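Local coordinates for nucleotidyl transferase AbiEii/AbiGii toxin family protein (Mycobacterium tuberculosis, PDB 6Y56), which is a nucleotidyltransferase toxin of a toxin-antitoxin system and probably slows bacterial growth by inactivating tRNA at its acceptor stem, at residues L32-L35 with S36-Q40; D265-A268 with D269-R272; C276-R279 with H280-E283. All blocks are in the same frame, centred on the assembly; numbering follows the deposited sequence.

Contact 1: residues L32-L35 with S36-Q40; sequences LYLL and SQTVQ
Y33 turns its ring away from the backbone N (chi1 175°), and Q37, one helical turn later, holds CG beside its own N and bends at chi2 (-76°). These torsions place Q37 CG over one face of the tyrosine, 4.1 Å from the centroid of the Y33 ring, as a CH-pi contact. The Q37 amide runs almost parallel to that ring, with Q37 CD 4.0 Å from Y33 OH. Glutamine suits this exposed site because its methylenes can cover an aromatic face while its amide can still meet solvent; F153 also stacks with Y33.

These residues lie at the C-terminal end of helix 19-38 and just beyond it. The helix's buried side presents L32 and L35 to F71 of strand 68-72, in the mixed sheet of a nucleotidyltransferase-type fold. L35 and V39 also meet L85 of helix 76-86.

Short hydroxyl side chains bond back to the preceding turn: S36 OG donates to Y33 O at 2.7 Å, and T38 OG1 to L34 O at 3.1 Å. Y33 O accepts Q37 N as well, so two donors share one carbonyl. L35 O is likewise doubly used. V39 N approaches it in the carbonyl plane at 2.8 Å, whereas T38 N reaches L35 O from above that plane at 3.1 Å.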
ATOM      1  N   LEU A  32      -5.731  12.953   3.748  1.00 12.78           N
ATOM      2  CA  LEU A  32      -5.586  12.184   4.979  1.00 13.03           C
ATOM      3  C   LEU A  32      -5.828  13.059   6.202  1.00 12.56           C
ATOM      4  O   LEU A  32      -6.438  12.610   7.181  1.00 13.52           O
ATOM      5  CB  LEU A  32      -4.212  11.512   5.006  1.00 13.27           C
ATOM      6  CG  LEU A  32      -4.046  10.369   3.992  1.00 12.50           C
ATOM      7  CD1 LEU A  32      -2.565  10.035   3.784  1.00 13.29           C
ATOM      8  CD2 LEU A  32      -4.810   9.139   4.441  1.00 14.06           C
ATOM      9  N   TYR A  33      -5.408  14.322   6.146  1.00 13.44           N
ATOM     10  CA  TYR A  33      -5.735  15.252   7.224  1.00 13.88           C
ATOM     11  C   TYR A  33      -7.244  15.406   7.365  1.00 13.77           C
ATOM     12  O   TYR A  33      -7.793  15.325   8.470  1.00 14.14           O
ATOM     13  CB  TYR A  33      -5.085  16.611   6.949  1.00 16.01           C
ATOM     14  CG  TYR A  33      -5.481  17.678   7.956  1.00 16.30           C
ATOM     15  CD1 TYR A  33      -5.033  17.616   9.267  1.00 18.63           C
ATOM     16  CD2 TYR A  33      -6.313  18.733   7.601  1.00 19.52           C
ATOM     17  CE1 TYR A  33      -5.389  18.574  10.200  1.00 20.38           C
ATOM     18  CE2 TYR A  33      -6.670  19.702   8.538  1.00 20.53           C
ATOM     19  CZ  TYR A  33      -6.207  19.604   9.826  1.00 20.45           C
ATOM     20  OH  TYR A  33      -6.554  20.559  10.757  1.00 28.40           O
ATOM     21  N   LEU A  34      -7.942  15.625   6.255  1.00 13.55           N
ATOM     22  CA  LEU A  34      -9.397  15.736   6.313  1.00 14.63           C
ATOM     23  C   LEU A  34     -10.028  14.503   6.951  1.00 15.51           C
ATOM     24  O   LEU A  34     -10.863  14.613   7.853  1.00 15.40           O
ATOM     25  CB  LEU A  34      -9.933  15.934   4.899  1.00 18.26           C
ATOM     26  CG  LEU A  34     -11.452  15.806   4.791  1.00 23.97           C
ATOM     27  CD1 LEU A  34     -12.124  17.032   5.387  1.00 26.15           C
ATOM     28  CD2 LEU A  34     -11.865  15.562   3.346  1.00 23.34           C
ATOM     29  N   LEU A  35      -9.630  13.313   6.501  1.00 13.33           N
ATOM     30  CA  LEU A  35     -10.190  12.092   7.069  1.00 13.05           C
ATOM     31  C   LEU A  35      -9.915  12.010   8.561  1.00 13.39           C
ATOM     32  O   LEU A  35     -10.786  11.608   9.342  1.00 15.47           O
ATOM     33  CB  LEU A  35      -9.600  10.865   6.376  1.00 13.47           C
ATOM     34  CG  LEU A  35      -9.974  10.670   4.905  1.00 14.92           C
ATOM     35  CD1 LEU A  35      -9.443   9.336   4.415  1.00 17.52           C
ATOM     36  CD2 LEU A  35     -11.481  10.740   4.677  1.00 18.76           C
ATOM     37  N   SER A  36      -8.710  12.406   8.985  1.00 13.84           N
ATOM     38  CA  SER A  36      -8.357  12.280  10.393  1.00 15.55           C
ATOM     39  C   SER A  36      -9.202  13.196  11.259  1.00 16.83           C
ATOM     40  O   SER A  36      -9.400  12.920  12.447  1.00 17.63           O
ATOM     41  CB  SER A  36      -6.884  12.603  10.606  1.00 13.96           C
ATOM     42  OG  SER A  36      -6.631  13.999  10.501  1.00 15.62           O
ATOM     43  N   GLN A  37      -9.691  14.288  10.691  1.00 15.01           N
ATOM     44  CA  GLN A  37     -10.512  15.217  11.451  1.00 17.36           C
ATOM     45  C   GLN A  37     -11.967  14.791  11.542  1.00 20.23           C
ATOM     46  O   GLN A  37     -12.696  15.343  12.373  1.00 22.98           O
ATOM     47  CB  GLN A  37     -10.438  16.616  10.834  1.00 21.81           C
ATOM     48  CG  GLN A  37      -9.095  17.317  11.026  1.00 26.12           C
ATOM     49  CD  GLN A  37      -8.908  17.867  12.439  1.00 30.63           C
ATOM     50  OE1 GLN A  37      -8.132  17.329  13.232  1.00 31.82           O
ATOM     51  NE2 GLN A  37      -9.615  18.948  12.755  1.00 37.66           N
ATOM     52  N   THR A  38     -12.406  13.833  10.732  1.00 18.41           N
ATOM     53  CA  THR A  38     -13.826  13.558  10.557  1.00 21.84           C
ATOM     54  C   THR A  38     -14.213  12.109  10.823  1.00 23.64           C
ATOM     55  O   THR A  38     -15.298  11.859  11.355  1.00 26.59           O
ATOM     56  CB  THR A  38     -14.249  13.932   9.124  1.00 21.57           C
ATOM     57  OG1 THR A  38     -13.725  15.222   8.763  1.00 27.62           O
ATOM     58  CG2 THR A  38     -15.756  13.941   8.993  1.00 27.87           C
ATOM     59  N   VAL A  39     -13.367  11.149  10.458  1.00 17.38           N
ATOM     60  CA  VAL A  39     -13.711   9.731  10.493  1.00 19.12           C
ATOM     61  C   VAL A  39     -12.886   9.038  11.568  1.00 18.76           C
ATOM     62  O   VAL A  39     -11.698   9.333  11.738  1.00 18.72           O
ATOM     63  CB  VAL A  39     -13.446   9.092   9.113  1.00 21.05           C
ATOM     64  CG1 VAL A  39     -13.678   7.591   9.149  1.00 26.23           C
ATOM     65  CG2 VAL A  39     -14.316   9.732   8.060  1.00 23.17           C
ATOM     66  N   GLN A  40     -13.506   8.093  12.274  1.00 16.44           N
ATOM     67  CA  GLN A  40     -12.788   7.321  13.284  1.00 16.53           C
ATOM     68  C   GLN A  40     -11.956   6.237  12.605  1.00 17.21           C
ATOM     69  O   GLN A  40     -12.501   5.381  11.904  1.00 18.35           O
ATOM     70  CB  GLN A  40     -13.782   6.698  14.263  1.00 18.88           C
ATOM     71  CG  GLN A  40     -13.126   5.886  15.378  1.00 21.60           C
ATOM     72  CD  GLN A  40     -12.248   6.738  16.283  1.00 25.39           C
ATOM     73  OE1 GLN A  40     -12.739   7.630  16.977  1.00 33.61           O
ATOM     74  NE2 GLN A  40     -10.945   6.474  16.275  1.00 24.02           N
TER

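Contact 2: residues D265-A268 with D269-R272; sequences DLDA and DEQR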
ATOM      1  N   ASP A 265      11.478 -21.904   3.722  1.00 14.81           N
ATOM      2  CA  ASP A 265      11.451 -22.726   4.928  1.00 15.79           C
ATOM      3  C   ASP A 265      10.050 -22.844   5.513  1.00 14.96           C
ATOM      4  O   ASP A 265       9.849 -22.681   6.720  1.00 16.49           O
ATOM      5  CB  ASP A 265      12.462 -22.200   5.951  1.00 16.54           C
ATOM      6  CG  ASP A 265      13.885 -22.208   5.419  1.00 20.69           C
ATOM      7  OD1 ASP A 265      14.223 -23.121   4.630  1.00 23.08           O
ATOM      8  OD2 ASP A 265      14.665 -21.300   5.782  1.00 29.60           O
ATOM      9  N   LEU A 266       9.079 -23.156   4.657  1.00 15.69           N
ATOM     10  CA  LEU A 266       7.719 -23.397   5.109  1.00 15.28           C
ATOM     11  C   LEU A 266       7.689 -24.579   6.064  1.00 16.67           C
ATOM     12  O   LEU A 266       8.316 -25.612   5.810  1.00 16.79           O
ATOM     13  CB  LEU A 266       6.833 -23.719   3.906  1.00 16.07           C
ATOM     14  CG  LEU A 266       6.722 -22.651   2.822  1.00 15.58           C
ATOM     15  CD1 LEU A 266       5.909 -23.182   1.665  1.00 19.35           C
ATOM     16  CD2 LEU A 266       6.078 -21.386   3.370  1.00 17.74           C
ATOM     17  N   ASP A 267       6.954 -24.429   7.164  1.00 16.73           N
ATOM     18  CA  ASP A 267       6.797 -25.536   8.094  1.00 17.85           C
ATOM     19  C   ASP A 267       5.702 -26.484   7.604  1.00 17.53           C
ATOM     20  O   ASP A 267       5.084 -26.270   6.553  1.00 15.41           O
ATOM     21  CB  ASP A 267       6.630 -25.038   9.536  1.00 18.11           C
ATOM     22  CG  ASP A 267       5.338 -24.283   9.772  1.00 20.44           C
ATOM     23  OD1 ASP A 267       4.356 -24.482   9.033  1.00 19.65           O
ATOM     24  OD2 ASP A 267       5.304 -23.479  10.736  1.00 28.66           O
ATOM     25  N   ALA A 268       5.453 -27.551   8.371  1.00 16.86           N
ATOM     26  CA  ALA A 268       4.510 -28.565   7.909  1.00 17.86           C
ATOM     27  C   ALA A 268       3.111 -27.983   7.720  1.00 16.01           C
ATOM     28  O   ALA A 268       2.427 -28.299   6.735  1.00 16.51           O
ATOM     29  CB  ALA A 268       4.489 -29.755   8.875  1.00 20.97           C
ATOM     30  N   ASP A 269       2.673 -27.123   8.644  1.00 16.83           N
ATOM     31  CA  ASP A 269       1.345 -26.523   8.526  1.00 16.48           C
ATOM     32  C   ASP A 269       1.265 -25.614   7.302  1.00 16.22           C
ATOM     33  O   ASP A 269       0.320 -25.705   6.511  1.00 14.82           O
ATOM     34  CB  ASP A 269       1.011 -25.733   9.789  1.00 17.49           C
ATOM     35  CG  ASP A 269       0.686 -26.627  10.982  1.00 23.41           C
ATOM     36  OD1 ASP A 269       0.335 -27.812  10.787  1.00 21.95           O
ATOM     37  OD2 ASP A 269       0.777 -26.119  12.123  1.00 28.44           O
ATOM     38  N   GLU A 270       2.276 -24.764   7.112  1.00 13.60           N
ATOM     39  CA  GLU A 270       2.309 -23.867   5.962  1.00 13.93           C
ATOM     40  C   GLU A 270       2.285 -24.639   4.649  1.00 14.15           C
ATOM     41  O   GLU A 270       1.609 -24.234   3.693  1.00 14.28           O
ATOM     42  CB  GLU A 270       3.541 -22.964   6.077  1.00 14.11           C
ATOM     43  CG  GLU A 270       3.356 -21.922   7.181  1.00 15.39           C
ATOM     44  CD  GLU A 270       4.638 -21.320   7.723  1.00 16.88           C
ATOM     45  OE1 GLU A 270       5.750 -21.710   7.306  1.00 15.90           O
ATOM     46  OE2 GLU A 270       4.530 -20.430   8.596  1.00 16.17           O
ATOM     47  N   GLN A 271       3.011 -25.760   4.586  1.00 14.37           N
ATOM     48  CA  GLN A 271       3.021 -26.564   3.368  1.00 14.58           C
ATOM     49  C   GLN A 271       1.655 -27.163   3.076  1.00 15.33           C
ATOM     50  O   GLN A 271       1.261 -27.281   1.909  1.00 17.42           O
ATOM     51  CB  GLN A 271       4.077 -27.659   3.485  1.00 15.50           C
ATOM     52  CG  GLN A 271       5.485 -27.110   3.475  1.00 15.93           C
ATOM     53  CD  GLN A 271       6.537 -28.196   3.456  1.00 15.70           C
ATOM     54  OE1 GLN A 271       6.363 -29.247   2.823  1.00 17.32           O
ATOM     55  NE2 GLN A 271       7.649 -27.948   4.142  1.00 18.41           N
ATOM     56  N   ARG A 272       0.925 -27.558   4.118  1.00 15.36           N
ATOM     57  CA  ARG A 272      -0.439 -28.037   3.936  1.00 17.01           C
ATOM     58  C   ARG A 272      -1.348 -26.912   3.448  1.00 15.69           C
ATOM     59  O   ARG A 272      -2.124 -27.087   2.496  1.00 16.26           O
ATOM     60  CB  ARG A 272      -0.944 -28.613   5.258  1.00 16.06           C
ATOM     61  CG  ARG A 272      -2.366 -29.139   5.216  1.00 22.06           C
ATOM     62  CD  ARG A 272      -2.714 -29.968   6.465  1.00 21.18           C
ATOM     63  NE  ARG A 272      -2.837 -29.141   7.656  1.00 21.30           N
ATOM     64  CZ  ARG A 272      -1.881 -29.003   8.567  1.00 22.08           C
ATOM     65  NH1 ARG A 272      -0.730 -29.646   8.428  1.00 24.00           N
ATOM     66  NH2 ARG A 272      -2.077 -28.220   9.619  1.00 24.06           N
TER
HETATM   67  O   HOH W   1       8.051 -22.007   9.024  1.00 26.69           O
HETATM   68  O   HOH W   2       3.819 -24.636  12.897  1.00 38.37           O
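E270 reaches back from the first turn of helix 268-273 to the residues that lead into it, and with D267 it forms a capping box. D267 is the N-cap: its OD1 accepts E270 N at 2.8 Å in a nearly straight bond (173°), and E270 OE1 accepts D267 N in turn at 3.0 Å, met from above the carboxylate plane. The aspartate can do this because its CG sits between its own N and carbonyl carbon (chi1 67°), which turns the short side chain toward the helix start; glutamate has the extra length needed to span the return path.

L266 lies just ahead of the cap. Its CB packs 3.7 Å from Q271 CG, its CD2 lies against E270 CB, and the leucine continues onto V204 of helix 196-212. Its carbonyl is used too, since Q271 NE2 donates to L266 O at 2.9 Å. A268 begins the helix proper, where alanine suits the first turn as a good helix former, and its O accepts R272 N at 3.1 Å.

The two carboxylates of the box are stacked, their planes 21° apart, with D267 OD1 only 3.6 Å from E270 OE1. Such like charges should repel, but R201 forms salt bridges to both side chains, and the peptide N-H groups of the helix start would further stabilise negative charge on D267.

Contact 3: residues C276-R279 with H280-E283; sequences CDER and HRRE
From D277 the chain turns through a short 3-10 segment at 278-279 into helix 281-292, whose N-cap residue is H280, with H280 N bonded to D277 O at 3.0 Å and R281 N bonded to E278 O.

R279 is bent over the buried H280. With chi1 at 66°, its CG is tucked between backbone N and carbonyl carbon and comes to rest over the centre of the imidazole, 3.9 Å from the centroid of the H280 ring, in a CH-pi contact. Further out, the guanidinium sets its own face against the ring: R279 CZ is 3.4 Å from H280 NE2, with the two planes inclined by 51° and hence not stacked in parallel. D277 holds this arginine at two points. Its OD1 accepts R279 N at 3.0 Å, making an Asx turn, while D277 OD2 forms a salt bridge with R279 NH1 at 2.9 Å. Aspartate is short enough to serve the turn and the guanidinium together. Water 3 lies in the plane of the imidazole, 2.7 Å from H280 ND1, and accepts D277 N.

In the same turn E278 forms a two-pronged salt bridge with R281, three residues on. R281 NE donates to E278 OE2 at 2.9 Å, almost perfectly straight (179°), and R281 NH2 to E278 OE1 at a very short 2.5 Å. D213 takes R281 NH2 as well, and R281 packs on W208 and V212 of helix 196-212.

H280 NE2 has no hydrogen-bonding partner in the model and faces a positively charged guanidinium, a setting that would tend to disfavour a charged imidazole, although D277 offsets part of that charge.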
ATOM      1  N   CYS A 276      -4.132 -24.209  -0.787  1.00 15.52           N
ATOM      2  CA  CYS A 276      -5.274 -23.320  -1.019  1.00 15.50           C
ATOM      3  C   CYS A 276      -6.567 -24.121  -1.186  1.00 17.74           C
ATOM      4  O   CYS A 276      -7.311 -23.975  -2.163  1.00 18.61           O
ATOM      5  CB  CYS A 276      -5.031 -22.352  -2.181  1.00 15.80           C
ATOM      6  SG  CYS A 276      -3.584 -21.304  -1.950  1.00 16.86           S
ATOM      7  N   ASP A 277      -6.828 -24.971  -0.199  1.00 17.21           N
ATOM      8  CA  ASP A 277      -7.958 -25.887  -0.189  1.00 21.54           C
ATOM      9  C   ASP A 277      -8.959 -25.414   0.858  1.00 20.45           C
ATOM     10  O   ASP A 277      -8.587 -25.162   2.010  1.00 18.87           O
ATOM     11  CB  ASP A 277      -7.474 -27.298   0.153  1.00 23.35           C
ATOM     12  CG  ASP A 277      -8.513 -28.371  -0.131  1.00 28.95           C
ATOM     13  OD1 ASP A 277      -9.720 -28.130   0.081  1.00 25.76           O
ATOM     14  OD2 ASP A 277      -8.105 -29.470  -0.566  1.00 37.64           O
ATOM     15  N   GLU A 278     -10.226 -25.302   0.450  1.00 21.55           N
ATOM     16  CA  GLU A 278     -11.292 -24.879   1.352  1.00 22.70           C
ATOM     17  C   GLU A 278     -11.357 -25.732   2.614  1.00 19.77           C
ATOM     18  O   GLU A 278     -11.755 -25.240   3.675  1.00 20.42           O
ATOM     19  CB  GLU A 278     -12.626 -24.924   0.598  1.00 26.08           C
ATOM     20  CG  GLU A 278     -13.862 -24.963   1.475  1.00 29.13           C
ATOM     21  CD  GLU A 278     -14.153 -23.619   2.100  1.00 27.92           C
ATOM     22  OE1 GLU A 278     -13.853 -22.594   1.450  1.00 29.91           O
ATOM     23  OE2 GLU A 278     -14.661 -23.586   3.244  1.00 29.54           O
ATOM     24  N   ARG A 279     -10.948 -27.000   2.535  1.00 19.57           N
ATOM     25  CA  ARG A 279     -11.068 -27.881   3.690  1.00 20.59           C
ATOM     26  C   ARG A 279     -10.220 -27.426   4.868  1.00 22.11           C
ATOM     27  O   ARG A 279     -10.464 -27.869   5.994  1.00 22.72           O
ATOM     28  CB  ARG A 279     -10.707 -29.321   3.328  1.00 22.72           C
ATOM     29  CG  ARG A 279      -9.254 -29.530   2.944  1.00 29.27           C
ATOM     30  CD  ARG A 279      -9.046 -30.926   2.372  1.00 35.39           C
ATOM     31  NE  ARG A 279      -7.902 -31.599   2.979  1.00 38.68           N
ATOM     32  CZ  ARG A 279      -6.704 -31.690   2.409  1.00 40.79           C
ATOM     33  NH1 ARG A 279      -6.501 -31.159   1.212  1.00 42.61           N
ATOM     34  NH2 ARG A 279      -5.712 -32.316   3.033  1.00 37.97           N
ATOM     35  N   HIS A 280      -9.236 -26.558   4.640  1.00 18.69           N
ATOM     36  CA  HIS A 280      -8.379 -26.069   5.708  1.00 17.17           C
ATOM     37  C   HIS A 280      -8.858 -24.761   6.317  1.00 15.24           C
ATOM     38  O   HIS A 280      -8.119 -24.167   7.110  1.00 15.97           O
ATOM     39  CB  HIS A 280      -6.927 -25.944   5.226  1.00 16.86           C
ATOM     40  CG  HIS A 280      -6.333 -27.235   4.760  1.00 19.59           C
ATOM     41  ND1 HIS A 280      -5.723 -27.370   3.532  1.00 20.27           N
ATOM     42  CD2 HIS A 280      -6.262 -28.450   5.353  1.00 20.66           C
ATOM     43  CE1 HIS A 280      -5.296 -28.613   3.388  1.00 21.58           C
ATOM     44  NE2 HIS A 280      -5.609 -29.289   4.480  1.00 23.61           N
ATOM     45  N   ARG A 281     -10.085 -24.319   6.006  1.00 15.34           N
ATOM     46  CA  ARG A 281     -10.545 -23.008   6.453  1.00 14.89           C
ATOM     47  C   ARG A 281     -10.438 -22.848   7.965  1.00 15.62           C
ATOM     48  O   ARG A 281      -9.976 -21.814   8.453  1.00 16.15           O
ATOM     49  CB  ARG A 281     -11.981 -22.750   6.010  1.00 16.12           C
ATOM     50  CG  ARG A 281     -12.482 -21.387   6.473  1.00 18.78           C
ATOM     51  CD  ARG A 281     -13.852 -21.040   5.907  1.00 21.09           C
ATOM     52  NE  ARG A 281     -13.887 -21.108   4.450  1.00 21.79           N
ATOM     53  CZ  ARG A 281     -13.569 -20.104   3.644  1.00 23.40           C
ATOM     54  NH1 ARG A 281     -13.182 -18.942   4.145  1.00 21.29           N
ATOM     55  NH2 ARG A 281     -13.636 -20.267   2.328  1.00 23.24           N
ATOM     56  N   ARG A 282     -10.883 -23.854   8.722  1.00 16.55           N
ATOM     57  CA  ARG A 282     -10.845 -23.751  10.179  1.00 17.13           C
ATOM     58  C   ARG A 282      -9.414 -23.659  10.699  1.00 14.91           C
ATOM     59  O   ARG A 282      -9.134 -22.895  11.630  1.00 16.47           O
ATOM     60  CB  ARG A 282     -11.575 -24.940  10.805  1.00 21.26           C
ATOM     61  CG  ARG A 282     -11.647 -24.894  12.324  1.00 26.24           C
ATOM     62  CD  ARG A 282     -12.438 -23.694  12.803  1.00 31.70           C
ATOM     63  NE  ARG A 282     -11.573 -22.620  13.278  1.00 34.72           N
ATOM     64  CZ  ARG A 282     -11.999 -21.398  13.582  1.00 32.61           C
ATOM     65  NH1 ARG A 282     -13.285 -21.095  13.457  1.00 37.48           N
ATOM     66  NH2 ARG A 282     -11.142 -20.478  14.011  1.00 35.43           N
ATOM     67  N   GLU A 283      -8.498 -24.428  10.112  1.00 15.90           N
ATOM     68  CA  GLU A 283      -7.094 -24.337  10.513  1.00 15.25           C
ATOM     69  C   GLU A 283      -6.530 -22.952  10.220  1.00 12.98           C
ATOM     70  O   GLU A 283      -5.769 -22.397  11.024  1.00 14.52           O
ATOM     71  CB  GLU A 283      -6.270 -25.391   9.782  1.00 16.57           C
ATOM     72  CG  GLU A 283      -6.720 -26.818  10.062  1.00 18.51           C
ATOM     73  CD  GLU A 283      -5.898 -27.858   9.329  1.00 23.42           C
ATOM     74  OE1 GLU A 283      -4.871 -27.512   8.716  1.00 20.50           O
ATOM     75  OE2 GLU A 283      -6.287 -29.046   9.378  1.00 27.44           O
TER
HETATM   76  O   HOH W   3      -5.285 -25.130   2.069  1.00 18.67           O
HETATM   77  O   HOH W   4      -9.729 -26.826   8.621  1.00 22.66           O

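Contacts 1, 2 and 3 follow one another in that order along the chain. Contact 1 belongs to helix 19-38, which packs on the mixed sheet, while contacts 2 and 3 lie at the starts of helices 268-273 and 281-292, both beside helix 196-212. The centre of contact 1 is about 41 Å from that of contact 2, on opposite sides of the chain's centre, and about 38 Å from that of contact 3; neither touches it. Contacts 2 and 3 have centres about 14 Å apart and do meet: R272 NE forms a salt bridge with E283 OE1 at 2.8 Å, and R272 CG packs on H280 NE2. The end of helix 268-273 is thus tied to the start of helix 281-292.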